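PDB 3OD1: ATP phosphoribosyltransferase regulatory subunit from Bacillus halodurans, which is probably required for the first step of histidine biosynthesis, working in a complex with HisG and possibly allowing feedback regulation by histidine. Local coordinates for residues 84-89 against 298-303. Residues are numbered along the deposited sequence; the frame is centred on the assembly and turned at random.
Sequences DMTAPI and GRYDEL
A87 and L303 mark the closest backbone approach, 7.7 Å between their CA atoms, where the first turn of helix 86-94 faces the loop that follows strand 295-298. That loop folds through a type I beta turn from Y300 to L303, and the side chains of Y300 and L303 both start out toward the helix. The helix start is capped by D84: A87 N donates to the syn side of D84 OD2 at 2.8 Å, nearly straight at 173° and somewhat out of the carboxylate plane, while D84 OD1 is hydrogen-bonded to S61 OG. T86 carries the contact. T86 CG2, anti to the backbone N, meets the Y300 ring obliquely, 3.4 Å from Y300 CZ and 3.5 Å from Y300 OH. The site lies in the histidyl-tRNA synthetase-like, class II core that HisZ shares with its relatives, and E132 on strand 125-134 of the mixed sheet ties the two segments together: its OE2 is hydrogen-bonded to T86 OG1 and its OE1 to Y300 OH. Replacing Y300 by an alanine would probably leave the T86 methyl without its ring neighbour and E132 OE1 without the phenol hydroxyl. L303 adds its CD2, 3.8 Å from T86 CG2 and 4.2 Å from A87 CA, and V60 of helix 54-60 packs against the same leucine.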
ATOM      1  N   ASP B  84      -8.237   1.766  11.493  1.00 31.02           N
ATOM      2  CA  ASP B  84      -8.137   3.155  11.042  1.00 36.51           C
ATOM      3  C   ASP B  84      -6.679   3.615  11.140  1.00 34.37           C
ATOM      4  O   ASP B  84      -5.838   2.903  11.687  1.00 34.51           O
ATOM      5  CB  ASP B  84      -9.022   4.055  11.909  1.00 38.66           C
ATOM      6  CG  ASP B  84      -8.547   4.114  13.373  1.00 46.33           C
ATOM      7  OD1 ASP B  84      -8.723   3.127  14.114  1.00 55.04           O
ATOM      8  OD2 ASP B  84      -7.976   5.137  13.787  1.00 41.97           O
HETATM    9  N   MSE B  85      -6.382   4.813  10.646  1.00 30.38           N
HETATM   10  CA  MSE B  85      -5.027   5.352  10.762  1.00 30.60           C
HETATM   11  C   MSE B  85      -4.858   6.395  11.874  1.00 30.00           C
HETATM   12  O   MSE B  85      -3.730   6.742  12.239  1.00 32.48           O
HETATM   13  CB  MSE B  85      -4.545   5.910   9.417  1.00 25.87           C
HETATM   14  CG  MSE B  85      -4.074   4.805   8.429  1.00 27.62           C
HETATM   15 SE   MSE B  85      -2.634   3.704   9.178  0.72 39.77          SE
HETATM   16  CE  MSE B  85      -1.226   5.052   9.301  1.00 36.55           C
ATOM     17  N   THR B  86      -5.971   6.884  12.412  1.00 29.76           N
ATOM     18  CA  THR B  86      -5.906   7.925  13.433  1.00 29.48           C
ATOM     19  C   THR B  86      -5.322   7.401  14.752  1.00 31.75           C
ATOM     20  O   THR B  86      -4.418   8.015  15.327  1.00 35.63           O
ATOM     21  CB  THR B  86      -7.271   8.584  13.689  1.00 28.74           C
ATOM     22  OG1 THR B  86      -7.783   9.113  12.458  1.00 29.75           O
ATOM     23  CG2 THR B  86      -7.126   9.715  14.712  1.00 31.53           C
ATOM     24  N   ALA B  87      -5.829   6.273  15.235  1.00 32.56           N
ATOM     25  CA  ALA B  87      -5.300   5.718  16.479  1.00 34.96           C
ATOM     26  C   ALA B  87      -3.834   5.248  16.332  1.00 31.60           C
ATOM     27  O   ALA B  87      -2.993   5.497  17.214  1.00 33.16           O
ATOM     28  CB  ALA B  87      -6.217   4.617  17.026  1.00 33.60           C
ATOM     29  N   PRO B  88      -3.505   4.582  15.207  1.00 33.79           N
ATOM     30  CA  PRO B  88      -2.084   4.272  15.007  1.00 33.89           C
ATOM     31  C   PRO B  88      -1.234   5.538  14.934  1.00 34.06           C
ATOM     32  O   PRO B  88      -0.137   5.552  15.480  1.00 34.69           O
ATOM     33  CB  PRO B  88      -2.072   3.495  13.680  1.00 31.45           C
ATOM     34  CG  PRO B  88      -3.420   2.792  13.682  1.00 30.40           C
ATOM     35  CD  PRO B  88      -4.372   3.818  14.285  1.00 27.05           C
ATOM     36  N   ILE B  89      -1.733   6.598  14.306  1.00 32.85           N
ATOM     37  CA  ILE B  89      -0.941   7.822  14.246  1.00 30.71           C
ATOM     38  C   ILE B  89      -0.793   8.440  15.649  1.00 32.06           C
ATOM     39  O   ILE B  89       0.258   8.967  15.991  1.00 33.52           O
ATOM     40  CB  ILE B  89      -1.497   8.821  13.216  1.00 35.44           C
ATOM     41  CG1 ILE B  89      -1.128   8.346  11.802  1.00 33.94           C
ATOM     42  CG2 ILE B  89      -0.952  10.224  13.479  1.00 36.74           C
ATOM     43  CD1 ILE B  89      -1.788   9.123  10.700  1.00 33.27           C
ATOM     44  N   GLY B 298     -13.120  15.578  11.677  1.00 34.35           N
ATOM     45  CA  GLY B 298     -13.501  16.443  12.771  1.00 40.12           C
ATOM     46  C   GLY B 298     -12.573  16.311  13.961  1.00 39.36           C
ATOM     47  O   GLY B 298     -11.619  15.522  13.943  1.00 31.15           O
ATOM     48  N   ARG B 299     -12.875  17.080  15.001  1.00 34.40           N
ATOM     49  CA  ARG B 299     -12.075  17.122  16.228  1.00 35.11           C
ATOM     50  C   ARG B 299     -12.238  15.900  17.102  1.00 33.95           C
ATOM     51  O   ARG B 299     -13.348  15.464  17.370  1.00 37.46           O
ATOM     52  CB  ARG B 299     -12.448  18.337  17.066  1.00 36.54           C
ATOM     53  CG  ARG B 299     -12.038  19.630  16.466  1.00 46.11           C
ATOM     54  CD  ARG B 299     -10.967  20.271  17.299  1.00 49.57           C
ATOM     55  NE  ARG B 299     -10.229  21.222  16.484  1.00 44.21           N
ATOM     56  CZ  ARG B 299      -8.909  21.299  16.440  1.00 39.73           C
ATOM     57  NH1 ARG B 299      -8.173  20.477  17.180  1.00 40.83           N
ATOM     58  NH2 ARG B 299      -8.328  22.207  15.663  1.00 42.17           N
ATOM     59  N   TYR B 300     -11.115  15.376  17.579  1.00 33.13           N
ATOM     60  CA  TYR B 300     -11.128  14.256  18.511  1.00 34.67           C
ATOM     61  C   TYR B 300     -10.130  14.541  19.653  1.00 35.19           C
ATOM     62  O   TYR B 300      -9.093  13.895  19.763  1.00 33.24           O
ATOM     63  CB  TYR B 300     -10.817  12.947  17.760  1.00 31.27           C
ATOM     64  CG  TYR B 300      -9.532  12.972  16.937  1.00 34.27           C
ATOM     65  CD1 TYR B 300      -8.361  12.439  17.451  1.00 32.35           C
ATOM     66  CD2 TYR B 300      -9.493  13.527  15.653  1.00 31.64           C
ATOM     67  CE1 TYR B 300      -7.179  12.451  16.736  1.00 37.22           C
ATOM     68  CE2 TYR B 300      -8.295  13.544  14.916  1.00 31.52           C
ATOM     69  CZ  TYR B 300      -7.142  12.996  15.482  1.00 36.06           C
ATOM     70  OH  TYR B 300      -5.931  12.981  14.814  1.00 36.40           O
ATOM     71  N   ASP B 301     -10.470  15.515  20.499  1.00 37.40           N
ATOM     72  CA  ASP B 301      -9.507  16.139  21.413  1.00 41.24           C
ATOM     73  C   ASP B 301      -9.089  15.307  22.629  1.00 39.56           C
ATOM     74  O   ASP B 301      -8.237  15.745  23.396  1.00 34.93           O
ATOM     75  CB  ASP B 301     -10.025  17.498  21.915  1.00 38.16           C
ATOM     76  CG  ASP B 301      -9.942  18.596  20.859  1.00 43.08           C
ATOM     77  OD1 ASP B 301      -9.364  18.369  19.768  1.00 36.50           O
ATOM     78  OD2 ASP B 301     -10.461  19.700  21.128  1.00 40.06           O
ATOM     79  N   GLU B 302      -9.674  14.128  22.809  1.00 38.21           N
ATOM     80  CA  GLU B 302      -9.340  13.297  23.972  1.00 39.73           C
ATOM     81  C   GLU B 302      -8.535  12.032  23.625  1.00 38.05           C
ATOM     82  O   GLU B 302      -8.112  11.289  24.511  1.00 41.65           O
ATOM     83  CB  GLU B 302     -10.608  12.929  24.750  1.00 39.08           C
ATOM     84  CG  GLU B 302     -11.345  14.147  25.304  1.00 48.45           C
ATOM     85  CD  GLU B 302     -10.430  15.036  26.141  1.00 57.43           C
ATOM     86  OE1 GLU B 302      -9.531  14.502  26.832  1.00 57.01           O
ATOM     87  OE2 GLU B 302     -10.604  16.273  26.100  1.00 64.59           O
ATOM     88  N   LEU B 303      -8.300  11.785  22.348  1.00 38.45           N
ATOM     89  CA  LEU B 303      -7.571  10.567  21.980  1.00 38.43           C
ATOM     90  C   LEU B 303      -6.106  10.590  22.416  1.00 37.96           C
ATOM     91  O   LEU B 303      -5.629   9.635  23.028  1.00 36.30           O
ATOM     92  CB  LEU B 303      -7.661  10.290  20.482  1.00 29.26           C
ATOM     93  CG  LEU B 303      -6.987   9.005  19.988  1.00 37.11           C
ATOM     94  CD1 LEU B 303      -7.657   7.762  20.580  1.00 32.39           C
ATOM     95  CD2 LEU B 303      -7.024   8.947  18.472  1.00 32.57           C
TER